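Local coordinates for protein phosphoribosyl-glycinamide (GAR) synthetase (Cryptococcus neoformans var. grubii serotype A, PDB 7LVO) that catalyses, through its glycinamide ribonucleotide synthetase half, the ATP-dependent joining of glycine to phosphoribosylamine in de novo purine biosynthesis, at residues A[75-78]-A[79-83]; A[310-313]-A[314-318]; A[339-342]-A[343-347]; A[363-366]-A[367-371]. All coordinates share one frame; numbering follows the deposited sequence.

Contact 1: A[75-78]-A[79-83]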
loop_
_atom_site.group_PDB
_atom_site.type_symbol
_atom_site.label_atom_id
_atom_site.label_comp_id
_atom_site.label_asym_id
_atom_site.label_seq_id
_atom_site.Cartn_x
_atom_site.Cartn_y
_atom_site.Cartn_z
ATOM N N ALA A 75 1.753 13.454 -15.181
ATOM C CA ALA A 75 1.427 14.302 -16.319
ATOM C C ALA A 75 2.659 15.005 -16.878
ATOM O O ALA A 75 2.697 15.327 -18.068
ATOM C CB ALA A 75 0.367 15.326 -15.923
ATOM N N LEU A 76 3.678 15.224 -16.053
ATOM C CA LEU A 76 4.878 15.924 -16.485
ATOM C C LEU A 76 5.993 14.996 -16.957
ATOM O O LEU A 76 6.948 15.474 -17.581
ATOM C CB LEU A 76 5.407 16.797 -15.342
ATOM C CG LEU A 76 4.519 17.980 -14.956
ATOM C CD1 LEU A 76 5.024 18.653 -13.690
ATOM C CD2 LEU A 76 4.449 18.977 -16.104
ATOM N N MET A 77 5.897 13.694 -16.686
ATOM C CA MET A 77 6.961 12.781 -17.091
ATOM C C MET A 77 7.145 12.779 -18.602
ATOM O O MET A 77 8.277 12.751 -19.101
ATOM C CB MET A 77 6.656 11.366 -16.594
ATOM C CG MET A 77 6.656 11.219 -15.095
ATOM S SD MET A 77 6.389 9.519 -14.555
ATOM C CE MET A 77 7.893 8.737 -15.153
ATOM N N GLY A 78 6.049 12.797 -19.347
ATOM C CA GLY A 78 6.164 12.723 -20.788
ATOM C C GLY A 78 6.699 11.370 -21.233
ATOM O O GLY A 78 6.660 10.375 -20.502
ATOM N N GLY A 79 7.205 11.352 -22.461
ATOM C CA GLY A 79 7.776 10.133 -23.001
ATOM C C GLY A 79 6.740 9.026 -23.079
ATOM O O GLY A 79 5.666 9.182 -23.678
ATOM N N LYS A 80 7.059 7.884 -22.459
ATOM C CA LYS A 80 6.162 6.744 -22.489
ATOM C C LYS A 80 4.937 6.927 -21.602
ATOM O O LYS A 80 3.923 6.257 -21.826
ATOM C CB LYS A 80 6.907 5.478 -22.039
ATOM C CG LYS A 80 8.212 5.216 -22.774
ATOM C CD LYS A 80 8.949 4.030 -22.169
ATOM C CE LYS A 80 10.268 3.760 -22.877
ATOM N NZ LYS A 80 11.064 2.702 -22.194
ATOM N N VAL A 81 5.000 7.807 -20.619
ATOM C CA VAL A 81 3.942 7.964 -19.632
ATOM C C VAL A 81 2.928 8.991 -20.109
ATOM O O VAL A 81 3.289 10.040 -20.655
ATOM C CB VAL A 81 4.532 8.375 -18.269
ATOM C CG1 VAL A 81 3.421 8.625 -17.267
ATOM C CG2 VAL A 81 5.495 7.310 -17.763
ATOM N N SER A 82 1.652 8.694 -19.884
ATOM C CA SER A 82 0.579 9.624 -20.207
ATOM C C SER A 82 -0.574 9.385 -19.243
ATOM O O SER A 82 -0.798 8.261 -18.787
ATOM C CB SER A 82 0.100 9.458 -21.651
ATOM O OG SER A 82 -0.532 8.204 -21.829
ATOM N N ASN A 83 -1.313 10.448 -18.953
ATOM C CA ASN A 83 -2.485 10.360 -18.094
ATOM C C ASN A 83 -3.740 10.127 -18.931
ATOM O O ASN A 83 -3.867 10.626 -20.049
ATOM C CB ASN A 83 -2.640 11.632 -17.262
ATOM C CG ASN A 83 -1.732 11.645 -16.043
ATOM O OD1 ASN A 83 -0.852 10.803 -15.898
ATOM N ND2 ASN A 83 -1.949 12.615 -15.160
HETATM O O HOH W 1 3.463 12.476 -19.137
#
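M77 lays its thioether end across V81, with CE 3.8 Å from V81 CG2 and SD about equally far from both valine methyls. The bend at the last torsion of M77 (chi3 67°) turns CE onto CG2 instead of letting the chain run on straight. Next to this pair the backbone folds back through a type II' beta turn from G78 to V81, closed by V81 N donating to G78 O at 3.1 Å. G78 and G79 both have positive phi, a backbone region that favours glycine. Water 1 bridges the turn: it accepts from G78 N at 2.6 Å and can donate to V81 O, 2.9 Å away. Toward the start of the segment, the A75 methyl lies 3.6 Å from N83 ND2, while the amide itself is held by T74 OG1 and the carbonyl O of N71. V81 packs on I65 and V67 of strand 62-67, so the turn completes a beta-alpha-beta unit by leading helix 72-77 into the outermost strand of the parallel sheet. The polar links across the turn itself are thus main-chain and water bonds, to which the packing of M77 on V81 adds an apolar flank.

Contact 2: A[310-313]-A[314-318]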
loop_
_atom_site.group_PDB
_atom_site.type_symbol
_atom_site.label_atom_id
_atom_site.label_comp_id
_atom_site.label_asym_id
_atom_site.label_seq_id
_atom_site.Cartn_x
_atom_site.Cartn_y
_atom_site.Cartn_z
ATOM N N TYR A 310 -7.723 -20.416 -3.588
ATOM C CA TYR A 310 -7.646 -19.104 -4.232
ATOM C C TYR A 310 -6.235 -18.565 -4.091
ATOM O O TYR A 310 -5.967 -17.687 -3.266
ATOM C CB TYR A 310 -8.674 -18.144 -3.630
ATOM C CG TYR A 310 -10.090 -18.656 -3.734
ATOM C CD1 TYR A 310 -10.830 -18.461 -4.895
ATOM C CD2 TYR A 310 -10.682 -19.347 -2.683
ATOM C CE1 TYR A 310 -12.126 -18.932 -5.003
ATOM C CE2 TYR A 310 -11.975 -19.820 -2.785
ATOM C CZ TYR A 310 -12.692 -19.610 -3.946
ATOM O OH TYR A 310 -13.983 -20.081 -4.052
ATOM N N PRO A 311 -5.296 -19.084 -4.884
ATOM C CA PRO A 311 -3.909 -18.612 -4.797
ATOM C C PRO A 311 -3.826 -17.100 -4.946
ATOM O O PRO A 311 -4.670 -16.472 -5.584
ATOM C CB PRO A 311 -3.214 -19.324 -5.963
ATOM C CG PRO A 311 -4.061 -20.538 -6.225
ATOM C CD PRO A 311 -5.474 -20.135 -5.904
ATOM N N PHE A 312 -2.793 -16.521 -4.344
ATOM C CA PHE A 312 -2.596 -15.081 -4.339
ATOM C C PHE A 312 -1.517 -14.709 -5.350
ATOM O O PHE A 312 -0.378 -15.188 -5.258
ATOM C CB PHE A 312 -2.190 -14.565 -2.957
ATOM C CG PHE A 312 -2.023 -13.068 -2.907
ATOM C CD1 PHE A 312 -0.805 -12.483 -3.225
ATOM C CD2 PHE A 312 -3.091 -12.246 -2.574
ATOM C CE1 PHE A 312 -0.656 -11.109 -3.198
ATOM C CE2 PHE A 312 -2.935 -10.870 -2.532
ATOM C CZ PHE A 312 -1.714 -10.305 -2.855
ATOM N N VAL A 313 -1.873 -13.850 -6.297
ATOM C CA VAL A 313 -0.943 -13.315 -7.283
ATOM C C VAL A 313 -0.919 -11.801 -7.132
ATOM O O VAL A 313 -1.976 -11.166 -7.021
ATOM C CB VAL A 313 -1.338 -13.721 -8.715
ATOM C CG1 VAL A 313 -0.344 -13.156 -9.715
ATOM C CG2 VAL A 313 -1.418 -15.240 -8.837
ATOM N N GLY A 314 0.281 -11.227 -7.113
ATOM C CA GLY A 314 0.420 -9.787 -7.011
ATOM C C GLY A 314 1.379 -9.354 -5.924
ATOM O O GLY A 314 2.358 -10.054 -5.633
ATOM N N MET A 315 1.109 -8.200 -5.317
ATOM C CA MET A 315 1.951 -7.637 -4.268
ATOM C C MET A 315 1.269 -7.889 -2.928
ATOM O O MET A 315 0.231 -7.289 -2.628
ATOM C CB MET A 315 2.187 -6.142 -4.501
ATOM C CG MET A 315 2.706 -5.389 -3.282
ATOM S SD MET A 315 4.046 -6.241 -2.422
ATOM C CE MET A 315 5.251 -6.410 -3.736
ATOM N N LEU A 316 1.862 -8.771 -2.122
ATOM C CA LEU A 316 1.378 -9.041 -0.774
ATOM C C LEU A 316 2.071 -8.089 0.198
ATOM O O LEU A 316 3.276 -8.207 0.443
ATOM C CB LEU A 316 1.627 -10.496 -0.392
ATOM C CG LEU A 316 1.154 -10.888 1.006
ATOM C CD1 LEU A 316 -0.362 -10.869 1.070
ATOM C CD2 LEU A 316 1.706 -12.249 1.409
ATOM N N PHE A 317 1.313 -7.140 0.740
ATOM C CA PHE A 317 1.808 -6.190 1.736
ATOM C C PHE A 317 1.301 -6.647 3.103
ATOM O O PHE A 317 0.100 -6.553 3.397
ATOM C CB PHE A 317 1.336 -4.771 1.420
ATOM C CG PHE A 317 1.760 -3.739 2.433
ATOM C CD1 PHE A 317 1.174 -3.694 3.689
ATOM C CD2 PHE A 317 2.731 -2.804 2.123
ATOM C CE1 PHE A 317 1.560 -2.743 4.619
ATOM C CE2 PHE A 317 3.116 -1.847 3.052
ATOM C CZ PHE A 317 2.524 -1.822 4.299
ATOM N N THR A 318 2.210 -7.132 3.940
ATOM C CA THR A 318 1.877 -7.623 5.270
ATOM C C THR A 318 2.366 -6.616 6.301
ATOM O O THR A 318 3.561 -6.309 6.357
ATOM C CB THR A 318 2.502 -8.997 5.524
ATOM O OG1 THR A 318 2.152 -9.880 4.457
ATOM C CG2 THR A 318 2.011 -9.572 6.842
#
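F312 packs against L316 through apolar contact, its CE1 lying 3.7 Å from L316 CB. L316 CD1 stands over one face of the ring, 4.2 Å above the plane and offset toward the rim. With CG anti to the backbone N (chi1 -178°), the phenylalanine ring extends across the inside of the bend and reaches the residues that follow it. A flat aromatic suits this place because it meets both a side chain and peptide groups. Its second kind of contact is with the main chain: CZ comes within 3.6 Å of M315 O, which lies at the ring edge near its plane, and CE1 is 3.6 Å from L316 N. No hydrogen bond joins the two segments, so van der Waals packing carries the contact. The corner itself belongs to G314, whose phi and psi of 130° and -148° lie in a region readily open to glycine. It leads into strand 315-323, a central strand of the antiparallel sheet in the ATP-grasp domain, flanked by strands 240-248 and 326-333; backbone bonds pair G314 with S247 and L316 with A245. M315 leans on L244 and F246 of strand 240-248, while L316 meets T301 and I302 of helix 287-307 and Y332 of strand 326-333.

Contact 3: A[339-342]-A[343-347]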
loop_
_atom_site.group_PDB
_atom_site.type_symbol
_atom_site.label_atom_id
_atom_site.label_comp_id
_atom_site.label_asym_id
_atom_site.label_seq_id
_atom_site.Cartn_x
_atom_site.Cartn_y
_atom_site.Cartn_z
ATOM N N PRO A 339 3.379 5.519 1.681
ATOM C CA PRO A 339 4.502 5.813 0.784
ATOM C C PRO A 339 5.660 4.814 0.812
ATOM O O PRO A 339 6.772 5.189 0.460
ATOM C CB PRO A 339 4.981 7.177 1.299
ATOM C CG PRO A 339 4.781 7.048 2.796
ATOM C CD PRO A 339 3.540 6.186 2.988
ATOM N N GLU A 340 5.401 3.563 1.194
ATOM C CA GLU A 340 6.479 2.573 1.217
ATOM C C GLU A 340 7.052 2.354 -0.180
ATOM O O GLU A 340 8.260 2.147 -0.342
ATOM C CB GLU A 340 5.971 1.246 1.790
ATOM C CG GLU A 340 5.740 1.241 3.283
ATOM C CD GLU A 340 4.310 1.544 3.656
ATOM O OE1 GLU A 340 3.543 1.977 2.770
ATOM O OE2 GLU A 340 3.952 1.347 4.830
ATOM N N THR A 341 6.194 2.383 -1.203
ATOM C CA THR A 341 6.655 2.121 -2.563
ATOM C C THR A 341 7.629 3.188 -3.033
ATOM O O THR A 341 8.645 2.873 -3.670
ATOM C CB THR A 341 5.460 2.035 -3.511
ATOM O OG1 THR A 341 4.610 0.956 -3.111
ATOM C CG2 THR A 341 5.913 1.812 -4.950
ATOM N N GLN A 342 7.345 4.458 -2.724
ATOM C CA GLN A 342 8.221 5.535 -3.184
ATOM C C GLN A 342 9.653 5.343 -2.709
ATOM O O GLN A 342 10.600 5.706 -3.417
ATOM C CB GLN A 342 7.695 6.887 -2.704
ATOM C CG GLN A 342 6.364 7.306 -3.341
ATOM C CD GLN A 342 5.152 6.840 -2.552
ATOM O OE1 GLN A 342 4.981 5.646 -2.281
ATOM N NE2 GLN A 342 4.301 7.788 -2.174
ATOM N N ALA A 343 9.838 4.771 -1.519
ATOM C CA ALA A 343 11.191 4.521 -1.032
ATOM C C ALA A 343 11.758 3.217 -1.583
ATOM O O ALA A 343 12.926 3.172 -1.975
ATOM C CB ALA A 343 11.204 4.498 0.496
ATOM N N LEU A 344 10.938 2.163 -1.639
ATOM C CA LEU A 344 11.434 0.852 -2.053
ATOM C C LEU A 344 11.833 0.841 -3.525
ATOM O O LEU A 344 12.795 0.161 -3.907
ATOM C CB LEU A 344 10.386 -0.213 -1.782
ATOM C CG LEU A 344 10.147 -0.581 -0.318
ATOM C CD1 LEU A 344 8.891 -1.436 -0.152
ATOM C CD2 LEU A 344 11.354 -1.295 0.257
ATOM N N MET A 345 11.100 1.574 -4.367
ATOM C CA MET A 345 11.450 1.640 -5.780
ATOM C C MET A 345 12.873 2.154 -5.971
ATOM O O MET A 345 13.531 1.817 -6.964
ATOM C CB MET A 345 10.469 2.534 -6.531
ATOM C CG MET A 345 9.060 1.952 -6.686
ATOM S SD MET A 345 9.010 0.425 -7.644
ATOM C CE MET A 345 8.981 -0.798 -6.344
ATOM N N LEU A 346 13.360 2.976 -5.043
ATOM C CA LEU A 346 14.720 3.495 -5.130
ATOM C C LEU A 346 15.773 2.491 -4.681
ATOM O O LEU A 346 16.965 2.784 -4.801
ATOM C CB LEU A 346 14.843 4.772 -4.304
ATOM C CG LEU A 346 14.376 6.054 -4.976
ATOM C CD1 LEU A 346 13.024 5.880 -5.638
ATOM C CD2 LEU A 346 14.339 7.194 -3.970
ATOM N N LEU A 347 15.372 1.327 -4.174
ATOM C CA LEU A 347 16.312 0.290 -3.769
ATOM C C LEU A 347 16.417 -0.842 -4.783
ATOM O O LEU A 347 17.238 -1.746 -4.598
ATOM C CB LEU A 347 15.924 -0.283 -2.402
ATOM C CG LEU A 347 16.068 0.657 -1.207
ATOM C CD1 LEU A 347 15.663 -0.057 0.081
ATOM C CD2 LEU A 347 17.480 1.196 -1.087
#
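A343 opens the second half of this short helical stretch, its N making a weak 3.3 Å bond to E340 O, and its small methyl suits a position packed against S380 of strand 377-384. Next, L344 N donates to the same carbonyl at 3.0 Å, so E340 O receives two backbone N-H groups. The leucine CG and CD1 also lie beside that oxygen, CG 3.3 Å from E340 O, and the side chain packs on M255 as well. M345 N then bonds to T341 O at 2.9 Å. Its side chain runs beside that of T341, pointing the same way, and CG touches T341 CG2 at 3.6 Å. This pairing follows from the threonine torsion: CG2 is anti to the backbone N, while OG1 turns back toward G337 O, its hydrogen-bond partner. M345, bent at chi2 and chi3, packs against L52 and K55 of helix 47-56. L346 brings CD1 to 3.3 Å from Q342 O, a buried carbonyl with no polar partner in the model. E340 carries its carboxylate away to S242, a predicted ATP-site residue, and Q342 NE2 bonds to D338 OD1. The chemistry thus divides the stretch: threonine methyl, methionine and leucines supply apolar packing, while backbone bonds hold the turn from which E340 extends toward the probable nucleotide site.

Contact 4: A[363-366]-A[367-371]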
loop_
_atom_site.group_PDB
_atom_site.type_symbol
_atom_site.label_atom_id
_atom_site.label_comp_id
_atom_site.label_asym_id
_atom_site.label_seq_id
_atom_site.Cartn_x
_atom_site.Cartn_y
_atom_site.Cartn_z
ATOM N N GLU A 363 2.526 -14.397 -14.998
ATOM C CA GLU A 363 2.838 -15.530 -15.862
ATOM C C GLU A 363 3.352 -16.737 -15.088
ATOM O O GLU A 363 3.617 -17.780 -15.690
ATOM C CB GLU A 363 3.857 -15.108 -16.923
ATOM C CG GLU A 363 3.314 -14.059 -17.886
ATOM C CD GLU A 363 4.336 -13.591 -18.895
ATOM O OE1 GLU A 363 5.472 -14.102 -18.883
ATOM O OE2 GLU A 363 3.995 -12.708 -19.714
ATOM N N ARG A 364 3.494 -16.621 -13.770
ATOM C CA ARG A 364 3.804 -17.755 -12.900
ATOM C C ARG A 364 5.219 -18.273 -13.157
ATOM O O ARG A 364 5.441 -19.473 -13.325
ATOM C CB ARG A 364 2.769 -18.874 -13.070
ATOM C CG ARG A 364 1.322 -18.378 -13.218
ATOM C CD ARG A 364 0.952 -17.299 -12.187
ATOM N NE ARG A 364 -0.341 -16.694 -12.498
ATOM C CZ ARG A 364 -1.505 -17.099 -12.014
ATOM N NH1 ARG A 364 -1.582 -18.091 -11.147
ATOM N NH2 ARG A 364 -2.618 -16.479 -12.400
ATOM N N ARG A 365 6.183 -17.355 -13.166
ATOM C CA ARG A 365 7.588 -17.702 -13.336
ATOM C C ARG A 365 8.493 -16.784 -12.506
ATOM O O ARG A 365 9.630 -16.484 -12.896
ATOM C CB ARG A 365 7.987 -17.656 -14.805
ATOM C CG ARG A 365 7.306 -16.541 -15.590
ATOM C CD ARG A 365 7.719 -16.535 -17.059
ATOM N NE ARG A 365 8.941 -15.774 -17.279
ATOM C CZ ARG A 365 8.978 -14.468 -17.509
ATOM N NH1 ARG A 365 7.875 -13.742 -17.561
ATOM N NH2 ARG A 365 10.153 -13.877 -17.698
ATOM N N LEU A 366 8.005 -16.340 -11.345
ATOM C CA LEU A 366 8.770 -15.403 -10.526
ATOM C C LEU A 366 10.114 -15.974 -10.092
ATOM O O LEU A 366 11.065 -15.219 -9.881
ATOM C CB LEU A 366 7.953 -14.999 -9.304
ATOM C CG LEU A 366 8.653 -14.096 -8.279
ATOM C CD1 LEU A 366 9.114 -12.803 -8.907
ATOM C CD2 LEU A 366 7.711 -13.835 -7.111
ATOM N N ASP A 367 10.223 -17.296 -9.970
ATOM C CA ASP A 367 11.475 -17.906 -9.542
ATOM C C ASP A 367 12.512 -17.983 -10.651
ATOM O O ASP A 367 13.611 -18.491 -10.410
ATOM C CB ASP A 367 11.214 -19.312 -8.989
ATOM C CG ASP A 367 10.862 -20.323 -10.077
ATOM O OD1 ASP A 367 10.206 -19.941 -11.065
ATOM O OD2 ASP A 367 11.238 -21.495 -9.933
ATOM N N SER A 368 12.202 -17.494 -11.852
ATOM C CA SER A 368 13.095 -17.627 -13.001
ATOM C C SER A 368 13.448 -16.275 -13.609
ATOM O O SER A 368 13.633 -16.164 -14.822
ATOM C CB SER A 368 12.479 -18.539 -14.066
ATOM O OG SER A 368 12.266 -19.837 -13.561
ATOM N N ILE A 369 13.547 -15.234 -12.780
ATOM C CA ILE A 369 13.868 -13.891 -13.246
ATOM C C ILE A 369 14.834 -13.237 -12.268
ATOM O O ILE A 369 14.938 -13.628 -11.103
ATOM C CB ILE A 369 12.610 -13.010 -13.403
ATOM C CG1 ILE A 369 11.888 -12.886 -12.063
ATOM C CG2 ILE A 369 11.692 -13.583 -14.477
ATOM C CD1 ILE A 369 10.753 -11.895 -12.074
ATOM N N LYS A 370 15.544 -12.227 -12.761
ATOM C CA LYS A 370 16.458 -11.466 -11.924
ATOM C C LYS A 370 15.693 -10.436 -11.106
ATOM O O LYS A 370 14.797 -9.756 -11.615
ATOM C CB LYS A 370 17.521 -10.775 -12.778
ATOM C CG LYS A 370 18.448 -11.732 -13.505
ATOM C CD LYS A 370 19.580 -10.991 -14.194
ATOM C CE LYS A 370 20.524 -11.962 -14.895
ATOM N NZ LYS A 370 21.669 -11.243 -15.541
ATOM N N LEU A 371 16.047 -10.329 -9.825
ATOM C CA LEU A 371 15.381 -9.387 -8.926
ATOM C C LEU A 371 16.299 -9.197 -7.720
ATOM O O LEU A 371 16.372 -10.075 -6.852
ATOM C CB LEU A 371 14.010 -9.895 -8.515
ATOM C CG LEU A 371 13.045 -8.887 -7.895
ATOM C CD1 LEU A 371 11.660 -9.526 -7.721
ATOM C CD2 LEU A 371 13.553 -8.360 -6.570
HETATM O O HOH W 2 11.483 -16.355 -17.214
#
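R365 and I369 meet because of their torsions: the arginine, with chi1 36°, has CG between its backbone N and carbonyl carbon, and a bend at chi3 (-86°) turns the guanidinium across the isoleucine. The two side chains cross at about a right angle, with NH2 3.6 Å from I369 CG2. A long cationic chain suits this surface position, since its head reaches carboxylates while still covering an apolar methyl. NH1 forms a salt bridge with E363 OE1 at 2.8 Å, though the hydrogen bond within it is weak, and NH2 has a further salt bridge to E356 of helix 354-362. Water 2 lies in the guanidinium plane at its edge, accepting from R365 NE at 2.6 Å and donating to S368 O. In the main chain, S368 N bonds to R365 O at 3.0 Å, closing a tight turn. S368 OG donates to D367 OD1 at 3.2 Å from above the carboxylate plane. The branched aliphatic residues meet one another: L366 CD1 touches I369 CD1 at 3.7 Å and reaches L371 CD1 at 4.3 Å. L366 and L371 also pack on V253 and F246, and I369 on V357 and A360 of helix 354-362. R364, with positive phi, ends that helix in a Schellman motif, and the turn after it joins the C-terminal cap to the connection leading toward strand 377-384.

Along the chain the contacts follow one another from 1 to 4 without interleaving. Contact 1 belongs to the N domain, at the edge of the parallel beta-sheet formed by strands 38-44, 62-67, 81-83 and 108-111, and its centre is about 29 Å from that of contact 2. Contacts 2 and 3 both belong to the ATP-grasp region, their centres about 18 Å apart, and touch where F317 CZ comes 3.5 Å from E340 OE2, near predicted ATP and magnesium sites. Contact 4, about 15 Å from contact 2 between centres, meets it through V313 CG2 and R364 NH1 at 3.7 Å. Contact 2 thus lies in packing contact with both the stretch that carries E340 and the surface turn after helix 354-362.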